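Local coordinates for protein mosquitocidal toxin (Bacillus sphaericus, PDB 2CB4) that probably transfers ADP-ribose from NAD to target proteins, this chain being the catalytic domain of a mosquito-killing toxin, at residues L79-R84 and T139-H144; Y152-F157 and R193-Y198. The protein carries 1 engineered substitution. All blocks are in the same frame, centred on the assembly; numbering follows the deposited sequence.

Contact 1 (L79-R84 and T139-H144); sequences LRWDRR and TPWTPH
The W81 indole, set among P140, W141, T142 and P143, is the tightly packed part of this contact, which joins strand 78-82 of the ADP-ribosyltransferase sheet to the segment 139-144. Strand 142-143 there belongs to a separate two-stranded sheet with 264-265. The P143 ring lies across one face of the W81 indole, and its CD makes a CH-pi contact with the five-membered ring. T142 CG2 reaches the same face near the rim, 4.0 Å from W81 CZ2. At the edge, W81 NE1 donates to W141 O at 2.9 Å. That bond is bent, 142° at the hydrogen, and the oxygen is tilted out of the indole plane. With CG anti to its carbonyl carbon (chi1 -70°), W81 turns its indole toward these residues. L79 CD1 extends the apolar patch, meeting P140 CB at 3.7 Å.

Away from the indole the contact loosens. At their far ends the segments carry partly exposed residues, R84 on one and H144 on the other, and neither touches across. H144 ND1 bonds N211 of the second subunit. Buried D82 points away from 139-144 and is gripped by two arginines of its own segment. R80 brings NE and NH2 to OD2 alone, whereas R84 spreads NE and NH2 over both oxygens. R80 NH2 also pairs with D256. The R84 backbone N closes an Asx turn onto the anti lone pair of D82 OD1, at 3.0 Å.

Contact 2 (Y152-F157 and R193-Y198); sequences YRYEIF and RSTYEY
The R193 guanidinium has F157 CE2 over the centre of one face and E155 at its edge. This is one end of an antiparallel strand pair, 152-156 with 193-198, in the main sheet of the ADP-ribosyltransferase fold. R193 grips E155 side-on, with NE to OE1 at 3.0 Å and NH2 to OE2 at 2.9 Å. Both bonds arrive from above the carboxylate plane, and OE2 also pairs with R77. On the same side of the sheet, the R153 guanidinium has Y196 CE2 over one face, 3.5 Å from NH2, their planes 20° apart. R153 CB meets the edge of the Y198 ring.

The other sheet face holds Y152, Y154, T195 and E197. T195 OG1, anti to its backbone N (chi1 -165°), sits over the centre of the Y154 ring and gives a weak bond to R153 O. E197 CG packs against Y152 CE1 at 3.5 Å, while the carboxylate bonds H199, W207 and N241.

Two backbone bonds pair R153 with Y196. Two waters link R153 only weakly to the hydroxyls of Y196 and Y198; Y196 OH also bonds S222 O. On E155 OE1, S194 OG arrives at 2.7 Å, from the carboxylate face opposite R193 NE.

How the contacts relate
Both contacts are buried and reach the same main sheet, where strands 78-82 and 150-156 are neighbours. Contact 2 lies within that sheet: its two strands are paired by backbone bonds, and charged and aromatic groups meet on both faces. Contact 1 joins the sheet to a segment outside it. It depends mostly on apolar rings, and its partly exposed residues, R84 and H144, do not touch across it. The two meet directly. R80 O accepts from Y154 N at 2.8 Å, and R84 O bonds Y154 OH. W81 CZ2 also packs on R153 CD, 3.5 Å away, so the R153 chain lies between the indole of contact 1 and the Y196 ring of contact 2.

Contact 1 (L79-R84 and T139-H144)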
ATOM      1  N   LEU A  79       6.230 -25.624  35.379  1.00 25.34           N
ATOM      2  CA  LEU A  79       7.038 -24.416  35.318  1.00 24.73           C
ATOM      3  C   LEU A  79       7.365 -24.068  33.884  1.00 28.69           C
ATOM      4  O   LEU A  79       7.510 -24.938  33.029  1.00 28.35           O
ATOM      5  CB  LEU A  79       8.369 -24.623  36.075  1.00 24.32           C
ATOM      6  CG  LEU A  79       8.326 -25.088  37.536  1.00 27.63           C
ATOM      7  CD1 LEU A  79       9.765 -25.381  37.971  1.00 26.98           C
ATOM      8  CD2 LEU A  79       7.680 -24.006  38.424  1.00 25.55           C
ATOM      9  N   ARG A  80       7.524 -22.779  33.635  1.00 25.48           N
ATOM     10  CA  ARG A  80       7.927 -22.300  32.317  1.00 24.06           C
ATOM     11  C   ARG A  80       8.863 -21.108  32.448  1.00 26.97           C
ATOM     12  O   ARG A  80       8.518 -20.102  33.054  1.00 26.65           O
ATOM     13  CB  ARG A  80       6.746 -21.945  31.409  1.00 19.78           C
ATOM     14  CG  ARG A  80       7.250 -21.380  30.129  1.00 20.55           C
ATOM     15  CD  ARG A  80       6.233 -21.342  29.029  1.00 25.72           C
ATOM     16  NE  ARG A  80       6.750 -20.515  27.953  1.00 23.43           N
ATOM     17  CZ  ARG A  80       7.240 -20.956  26.799  1.00 34.51           C
ATOM     18  NH1 ARG A  80       7.251 -22.246  26.503  1.00 26.95           N
ATOM     19  NH2 ARG A  80       7.697 -20.083  25.925  1.00 24.71           N
ATOM     20  N   TRP A  81      10.051 -21.242  31.874  1.00 24.03           N
ATOM     21  CA  TRP A  81      11.056 -20.186  31.856  1.00 23.14           C
ATOM     22  C   TRP A  81      10.721 -19.328  30.650  1.00 26.24           C
ATOM     23  O   TRP A  81      10.579 -19.841  29.538  1.00 24.63           O
ATOM     24  CB  TRP A  81      12.442 -20.794  31.643  1.00 21.19           C
ATOM     25  CG  TRP A  81      12.904 -21.564  32.849  1.00 21.29           C
ATOM     26  CD1 TRP A  81      12.865 -22.944  33.036  1.00 23.34           C
ATOM     27  CD2 TRP A  81      13.522 -21.019  34.023  1.00 20.62           C
ATOM     28  NE1 TRP A  81      13.383 -23.262  34.266  1.00 21.94           N
ATOM     29  CE2 TRP A  81      13.789 -22.113  34.903  1.00 23.63           C
ATOM     30  CE3 TRP A  81      13.818 -19.715  34.452  1.00 21.01           C
ATOM     31  CZ2 TRP A  81      14.387 -21.934  36.163  1.00 22.17           C
ATOM     32  CZ3 TRP A  81      14.433 -19.545  35.704  1.00 21.79           C
ATOM     33  CH2 TRP A  81      14.722 -20.651  36.532  1.00 22.14           C
ATOM     34  N   ASP A  82      10.606 -18.019  30.861  1.00 22.57           N
ATOM     35  CA  ASP A  82      10.256 -17.118  29.763  1.00 22.02           C
ATOM     36  C   ASP A  82      10.872 -15.743  30.008  1.00 25.56           C
ATOM     37  O   ASP A  82      10.931 -15.273  31.161  1.00 25.48           O
ATOM     38  CB  ASP A  82       8.708 -17.007  29.622  1.00 22.11           C
ATOM     39  CG  ASP A  82       8.257 -16.737  28.185  1.00 28.13           C
ATOM     40  OD1 ASP A  82       8.589 -15.660  27.656  1.00 30.55           O
ATOM     41  OD2 ASP A  82       7.564 -17.582  27.568  1.00 28.21           O
ATOM     42  N   ARG A  83      11.319 -15.101  28.931  1.00 21.19           N
ATOM     43  CA  ARG A  83      11.915 -13.759  29.039  1.00 21.68           C
ATOM     44  C   ARG A  83      10.835 -12.662  29.073  1.00 25.53           C
ATOM     45  O   ARG A  83      11.135 -11.547  29.444  1.00 25.71           O
ATOM     46  CB  ARG A  83      12.932 -13.486  27.901  1.00 22.06           C
ATOM     47  CG  ARG A  83      14.160 -14.452  27.846  1.00 22.58           C
ATOM     48  CD  ARG A  83      15.304 -13.943  28.690  1.00 20.38           C
ATOM     49  NE  ARG A  83      16.385 -14.909  28.924  1.00 20.28           N
ATOM     50  CZ  ARG A  83      17.397 -14.674  29.757  1.00 30.21           C
ATOM     51  NH1 ARG A  83      17.474 -13.514  30.357  1.00 20.13           N
ATOM     52  NH2 ARG A  83      18.317 -15.570  30.002  1.00 22.64           N
ATOM     53  N   ARG A  84       9.585 -13.002  28.729  1.00 22.08           N
ATOM     54  CA  ARG A  84       8.474 -12.051  28.726  1.00 21.78           C
ATOM     55  C   ARG A  84       7.922 -11.794  30.123  1.00 26.31           C
ATOM     56  O   ARG A  84       7.773 -12.713  30.911  1.00 24.84           O
ATOM     57  CB  ARG A  84       7.382 -12.460  27.723  1.00 18.52           C
ATOM     58  CG  ARG A  84       7.890 -12.505  26.276  1.00 16.54           C
ATOM     59  CD  ARG A  84       6.864 -13.193  25.351  1.00 21.55           C
ATOM     60  NE  ARG A  84       6.753 -14.618  25.681  1.00 24.93           N
ATOM     61  CZ  ARG A  84       5.768 -15.410  25.287  1.00 37.19           C
ATOM     62  NH1 ARG A  84       4.795 -14.925  24.525  1.00 23.24           N
ATOM     63  NH2 ARG A  84       5.753 -16.689  25.663  1.00 22.73           N
ATOM     64  N   THR A 139      16.274 -28.182  42.289  1.00 32.41           N
ATOM     65  CA  THR A 139      16.481 -27.502  41.019  1.00 30.96           C
ATOM     66  C   THR A 139      15.749 -28.142  39.833  1.00 34.28           C
ATOM     67  O   THR A 139      15.926 -29.327  39.557  1.00 33.76           O
ATOM     68  CB  THR A 139      17.980 -27.363  40.730  1.00 34.26           C
ATOM     69  OG1 THR A 139      18.631 -26.925  41.924  1.00 30.44           O
ATOM     70  CG2 THR A 139      18.239 -26.340  39.612  1.00 31.07           C
ATOM     71  N   PRO A 140      14.943 -27.355  39.104  1.00 28.62           N
ATOM     72  CA  PRO A 140      14.252 -27.909  37.946  1.00 26.44           C
ATOM     73  C   PRO A 140      15.186 -27.824  36.739  1.00 27.62           C
ATOM     74  O   PRO A 140      16.309 -27.316  36.838  1.00 26.38           O
ATOM     75  CB  PRO A 140      13.068 -26.936  37.757  1.00 27.69           C
ATOM     76  CG  PRO A 140      13.591 -25.623  38.229  1.00 31.80           C
ATOM     77  CD  PRO A 140      14.586 -25.933  39.334  1.00 27.97           C
ATOM     78  N   TRP A 141      14.719 -28.321  35.603  1.00 23.57           N
ATOM     79  CA  TRP A 141      15.435 -28.171  34.350  1.00 23.88           C
ATOM     80  C   TRP A 141      15.500 -26.612  34.226  1.00 29.92           C
ATOM     81  O   TRP A 141      14.491 -25.910  34.429  1.00 27.71           O
ATOM     82  CB  TRP A 141      14.601 -28.768  33.205  1.00 22.47           C
ATOM     83  CG  TRP A 141      15.235 -28.606  31.847  1.00 23.86           C
ATOM     84  CD1 TRP A 141      15.990 -29.533  31.179  1.00 26.69           C
ATOM     85  CD2 TRP A 141      15.167 -27.440  30.984  1.00 23.65           C
ATOM     86  NE1 TRP A 141      16.395 -29.019  29.959  1.00 25.93           N
ATOM     87  CE2 TRP A 141      15.889 -27.751  29.807  1.00 26.41           C
ATOM     88  CE3 TRP A 141      14.499 -26.187  31.067  1.00 24.23           C
ATOM     89  CZ2 TRP A 141      16.023 -26.842  28.750  1.00 24.76           C
ATOM     90  CZ3 TRP A 141      14.632 -25.287  30.013  1.00 24.21           C
ATOM     91  CH2 TRP A 141      15.413 -25.608  28.881  1.00 24.62           C
ATOM     92  N   THR A 142      16.699 -26.081  33.973  1.00 27.33           N
ATOM     93  CA  THR A 142      16.941 -24.647  33.911  1.00 25.75           C
ATOM     94  C   THR A 142      17.667 -24.293  32.607  1.00 30.47           C
ATOM     95  O   THR A 142      18.541 -25.042  32.162  1.00 30.86           O
ATOM     96  CB  THR A 142      17.821 -24.262  35.115  1.00 28.37           C
ATOM     97  OG1 THR A 142      17.156 -24.632  36.323  1.00 28.53           O
ATOM     98  CG2 THR A 142      18.155 -22.768  35.151  1.00 22.24           C
ATOM     99  N   PRO A 143      17.317 -23.152  31.995  1.00 25.66           N
ATOM    100  CA  PRO A 143      17.979 -22.741  30.751  1.00 23.78           C
ATOM    101  C   PRO A 143      19.449 -22.394  30.997  1.00 27.27           C
ATOM    102  O   PRO A 143      19.813 -21.893  32.056  1.00 26.91           O
ATOM    103  CB  PRO A 143      17.194 -21.484  30.318  1.00 24.59           C
ATOM    104  CG  PRO A 143      15.961 -21.465  31.090  1.00 28.57           C
ATOM    105  CD  PRO A 143      16.156 -22.296  32.319  1.00 24.78           C
ATOM    106  N   HIS A 144      20.300 -22.627  30.006  1.00 24.08           N
ATOM    107  CA  HIS A 144      21.722 -22.291  30.154  1.00 23.06           C
ATOM    108  C   HIS A 144      21.937 -20.799  30.394  1.00 28.21           C
ATOM    109  O   HIS A 144      22.895 -20.403  31.031  1.00 27.92           O
ATOM    110  CB  HIS A 144      22.501 -22.702  28.879  1.00 23.41           C
ATOM    111  CG  HIS A 144      22.670 -24.174  28.735  1.00 26.78           C
ATOM    112  ND1 HIS A 144      22.584 -24.825  27.517  1.00 28.31           N
ATOM    113  CD2 HIS A 144      22.918 -25.135  29.662  1.00 26.85           C
ATOM    114  CE1 HIS A 144      22.792 -26.115  27.704  1.00 26.67           C
ATOM    115  NE2 HIS A 144      23.009 -26.325  28.993  1.00 26.75           N
TER

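Contact 2 (Y152-F157 and R193-Y198)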
ATOM      1  N   TYR A 152      12.065 -14.967  33.755  1.00 23.55           N
ATOM      2  CA  TYR A 152      10.945 -15.301  34.637  1.00 22.10           C
ATOM      3  C   TYR A 152      10.726 -16.814  34.672  1.00 26.39           C
ATOM      4  O   TYR A 152      10.909 -17.505  33.676  1.00 24.82           O
ATOM      5  CB  TYR A 152       9.663 -14.614  34.117  1.00 21.96           C
ATOM      6  CG  TYR A 152       9.764 -13.095  34.139  1.00 22.07           C
ATOM      7  CD1 TYR A 152       9.351 -12.362  35.267  1.00 22.49           C
ATOM      8  CD2 TYR A 152      10.341 -12.393  33.063  1.00 21.87           C
ATOM      9  CE1 TYR A 152       9.496 -10.993  35.315  1.00 21.43           C
ATOM     10  CE2 TYR A 152      10.505 -11.003  33.119  1.00 21.79           C
ATOM     11  CZ  TYR A 152      10.079 -10.315  34.250  1.00 28.89           C
ATOM     12  OH  TYR A 152      10.188  -8.934  34.327  1.00 29.32           O
ATOM     13  N   ARG A 153      10.319 -17.320  35.831  1.00 24.42           N
ATOM     14  CA  ARG A 153       9.980 -18.727  35.976  1.00 23.29           C
ATOM     15  C   ARG A 153       8.517 -18.747  36.410  1.00 26.31           C
ATOM     16  O   ARG A 153       8.197 -18.479  37.565  1.00 26.06           O
ATOM     17  CB  ARG A 153      10.853 -19.408  37.035  1.00 22.13           C
ATOM     18  CG  ARG A 153      10.844 -20.968  36.906  1.00 24.18           C
ATOM     19  CD  ARG A 153      11.517 -21.557  38.141  1.00 28.54           C
ATOM     20  NE  ARG A 153      10.545 -21.637  39.198  1.00 37.89           N
ATOM     21  CZ  ARG A 153      10.632 -22.439  40.239  1.00 47.41           C
ATOM     22  NH1 ARG A 153      11.679 -23.222  40.386  1.00 31.55           N
ATOM     23  NH2 ARG A 153       9.660 -22.441  41.133  1.00 37.70           N
ATOM     24  N   TYR A 154       7.633 -19.013  35.461  1.00 22.01           N
ATOM     25  CA  TYR A 154       6.205 -19.047  35.717  1.00 21.52           C
ATOM     26  C   TYR A 154       5.769 -20.382  36.292  1.00 25.46           C
ATOM     27  O   TYR A 154       6.271 -21.441  35.868  1.00 23.39           O
ATOM     28  CB  TYR A 154       5.411 -18.737  34.420  1.00 22.50           C
ATOM     29  CG  TYR A 154       5.570 -17.293  33.965  1.00 24.70           C
ATOM     30  CD1 TYR A 154       4.682 -16.311  34.403  1.00 26.39           C
ATOM     31  CD2 TYR A 154       6.637 -16.900  33.111  1.00 24.95           C
ATOM     32  CE1 TYR A 154       4.821 -14.982  34.016  1.00 26.39           C
ATOM     33  CE2 TYR A 154       6.781 -15.549  32.711  1.00 24.80           C
ATOM     34  CZ  TYR A 154       5.867 -14.613  33.186  1.00 29.48           C
ATOM     35  OH  TYR A 154       5.984 -13.313  32.842  1.00 26.70           O
ATOM     36  N   GLU A 155       4.814 -20.305  37.233  1.00 22.76           N
ATOM     37  CA  GLU A 155       4.209 -21.452  37.917  1.00 22.54           C
ATOM     38  C   GLU A 155       2.806 -21.658  37.358  1.00 26.96           C
ATOM     39  O   GLU A 155       1.961 -20.762  37.384  1.00 26.60           O
ATOM     40  CB  GLU A 155       4.146 -21.211  39.427  1.00 23.58           C
ATOM     41  CG  GLU A 155       3.476 -22.331  40.209  1.00 26.59           C
ATOM     42  CD  GLU A 155       3.133 -21.902  41.613  1.00 38.14           C
ATOM     43  OE1 GLU A 155       2.616 -20.776  41.795  1.00 26.78           O
ATOM     44  OE2 GLU A 155       3.438 -22.659  42.553  1.00 34.36           O
ATOM     45  N   ILE A 156       2.577 -22.854  36.842  1.00 23.86           N
ATOM     46  CA  ILE A 156       1.321 -23.194  36.182  1.00 22.55           C
ATOM     47  C   ILE A 156       0.624 -24.453  36.752  1.00 27.12           C
ATOM     48  O   ILE A 156       1.285 -25.428  37.142  1.00 26.68           O
ATOM     49  CB  ILE A 156       1.670 -23.479  34.667  1.00 24.08           C
ATOM     50  CG1 ILE A 156       2.352 -22.253  34.038  1.00 23.55           C
ATOM     51  CG2 ILE A 156       0.457 -23.978  33.869  1.00 22.26           C
ATOM     52  CD1 ILE A 156       3.327 -22.577  32.950  1.00 21.52           C
ATOM     53  N   PHE A 157      -0.709 -24.422  36.741  1.00 23.93           N
ATOM     54  CA  PHE A 157      -1.584 -25.554  37.132  1.00 23.25           C
ATOM     55  C   PHE A 157      -2.678 -25.464  36.092  1.00 26.82           C
ATOM     56  O   PHE A 157      -3.490 -24.568  36.121  1.00 26.19           O
ATOM     57  CB  PHE A 157      -2.174 -25.393  38.532  1.00 24.02           C
ATOM     58  CG  PHE A 157      -1.139 -25.491  39.638  1.00 24.85           C
ATOM     59  CD1 PHE A 157      -0.709 -26.740  40.096  1.00 26.65           C
ATOM     60  CD2 PHE A 157      -0.579 -24.337  40.196  1.00 24.74           C
ATOM     61  CE1 PHE A 157       0.225 -26.829  41.120  1.00 27.07           C
ATOM     62  CE2 PHE A 157       0.352 -24.426  41.211  1.00 27.71           C
ATOM     63  CZ  PHE A 157       0.753 -25.684  41.679  1.00 26.11           C
ATOM     64  N   ARG A 193      -0.332 -19.208  38.067  1.00 23.71           N
ATOM     65  CA  ARG A 193      -0.496 -18.722  39.419  1.00 23.56           C
ATOM     66  C   ARG A 193       0.447 -17.623  39.866  1.00 27.11           C
ATOM     67  O   ARG A 193       0.064 -16.718  40.598  1.00 26.26           O
ATOM     68  CB  ARG A 193      -0.431 -19.890  40.430  1.00 22.11           C
ATOM     69  CG  ARG A 193      -0.791 -19.388  41.856  1.00 26.39           C
ATOM     70  CD  ARG A 193      -1.159 -20.511  42.779  1.00 30.20           C
ATOM     71  NE  ARG A 193       0.030 -21.219  43.220  1.00 35.06           N
ATOM     72  CZ  ARG A 193       0.027 -22.245  44.058  1.00 41.36           C
ATOM     73  NH1 ARG A 193      -1.106 -22.674  44.563  1.00 29.92           N
ATOM     74  NH2 ARG A 193       1.163 -22.838  44.396  1.00 26.67           N
ATOM     75  N   SER A 194       1.708 -17.736  39.476  1.00 23.81           N
ATOM     76  CA  SER A 194       2.687 -16.760  39.905  1.00 23.05           C
ATOM     77  C   SER A 194       3.913 -16.833  39.019  1.00 25.38           C
ATOM     78  O   SER A 194       4.006 -17.659  38.114  1.00 24.33           O
ATOM     79  CB  SER A 194       3.106 -17.098  41.356  1.00 25.16           C
ATOM     80  OG  SER A 194       3.795 -18.364  41.431  1.00 28.41           O
ATOM     81  N   THR A 195       4.885 -15.995  39.325  1.00 22.10           N
ATOM     82  CA  THR A 195       6.156 -16.050  38.622  1.00 22.12           C
ATOM     83  C   THR A 195       7.254 -15.454  39.487  1.00 26.94           C
ATOM     84  O   THR A 195       7.005 -14.573  40.306  1.00 26.88           O
ATOM     85  CB  THR A 195       6.127 -15.398  37.195  1.00 25.96           C
ATOM     86  OG1 THR A 195       7.301 -15.806  36.475  1.00 26.00           O
ATOM     87  CG2 THR A 195       6.099 -13.868  37.267  1.00 19.29           C
ATOM     88  N   TYR A 196       8.464 -15.960  39.319  1.00 24.74           N
ATOM     89  CA  TYR A 196       9.625 -15.423  40.001  1.00 24.70           C
ATOM     90  C   TYR A 196      10.314 -14.557  38.958  1.00 25.73           C
ATOM     91  O   TYR A 196      10.549 -15.011  37.837  1.00 23.73           O
ATOM     92  CB  TYR A 196      10.646 -16.510  40.311  1.00 27.22           C
ATOM     93  CG  TYR A 196      10.295 -17.387  41.454  1.00 32.94           C
ATOM     94  CD1 TYR A 196       9.326 -17.015  42.370  1.00 35.72           C
ATOM     95  CD2 TYR A 196      10.932 -18.598  41.623  1.00 35.34           C
ATOM     96  CE1 TYR A 196       8.987 -17.842  43.429  1.00 38.34           C
ATOM     97  CE2 TYR A 196      10.629 -19.419  42.692  1.00 37.34           C
ATOM     98  CZ  TYR A 196       9.653 -19.039  43.592  1.00 45.59           C
ATOM     99  OH  TYR A 196       9.346 -19.877  44.633  1.00 47.35           O
ATOM    100  N   GLU A 197      10.689 -13.344  39.341  1.00 22.64           N
ATOM    101  CA  GLU A 197      11.448 -12.474  38.455  1.00 21.76           C
ATOM    102  C   GLU A 197      12.908 -12.558  38.912  1.00 24.95           C
ATOM    103  O   GLU A 197      13.241 -12.185  40.034  1.00 22.01           O
ATOM    104  CB  GLU A 197      10.965 -11.031  38.565  1.00 22.61           C
ATOM    105  CG  GLU A 197      11.792 -10.069  37.761  1.00 25.93           C
ATOM    106  CD  GLU A 197      11.186  -8.684  37.705  1.00 36.41           C
ATOM    107  OE1 GLU A 197      10.032  -8.494  38.142  1.00 27.79           O
ATOM    108  OE2 GLU A 197      11.875  -7.778  37.220  1.00 26.65           O
ATOM    109  N   TYR A 198      13.784 -13.050  38.036  1.00 23.91           N
ATOM    110  CA  TYR A 198      15.227 -13.158  38.357  1.00 23.21           C
ATOM    111  C   TYR A 198      16.001 -12.111  37.587  1.00 26.29           C
ATOM    112  O   TYR A 198      15.721 -11.881  36.406  1.00 26.33           O
ATOM    113  CB  TYR A 198      15.791 -14.504  37.870  1.00 24.05           C
ATOM    114  CG  TYR A 198      15.298 -15.726  38.608  1.00 26.22           C
ATOM    115  CD1 TYR A 198      15.955 -16.177  39.743  1.00 29.26           C
ATOM    116  CD2 TYR A 198      14.208 -16.473  38.137  1.00 26.25           C
ATOM    117  CE1 TYR A 198      15.519 -17.321  40.437  1.00 30.14           C
ATOM    118  CE2 TYR A 198      13.781 -17.637  38.813  1.00 26.96           C
ATOM    119  CZ  TYR A 198      14.450 -18.056  39.955  1.00 35.15           C
ATOM    120  OH  TYR A 198      14.053 -19.198  40.643  1.00 36.62           O
TER
HETATM  121  O   HOH W   1       9.462 -22.478  43.856  1.00 36.80           O
HETATM  122  O   HOH W   2      14.613 -22.210  39.868  1.00 41.90           O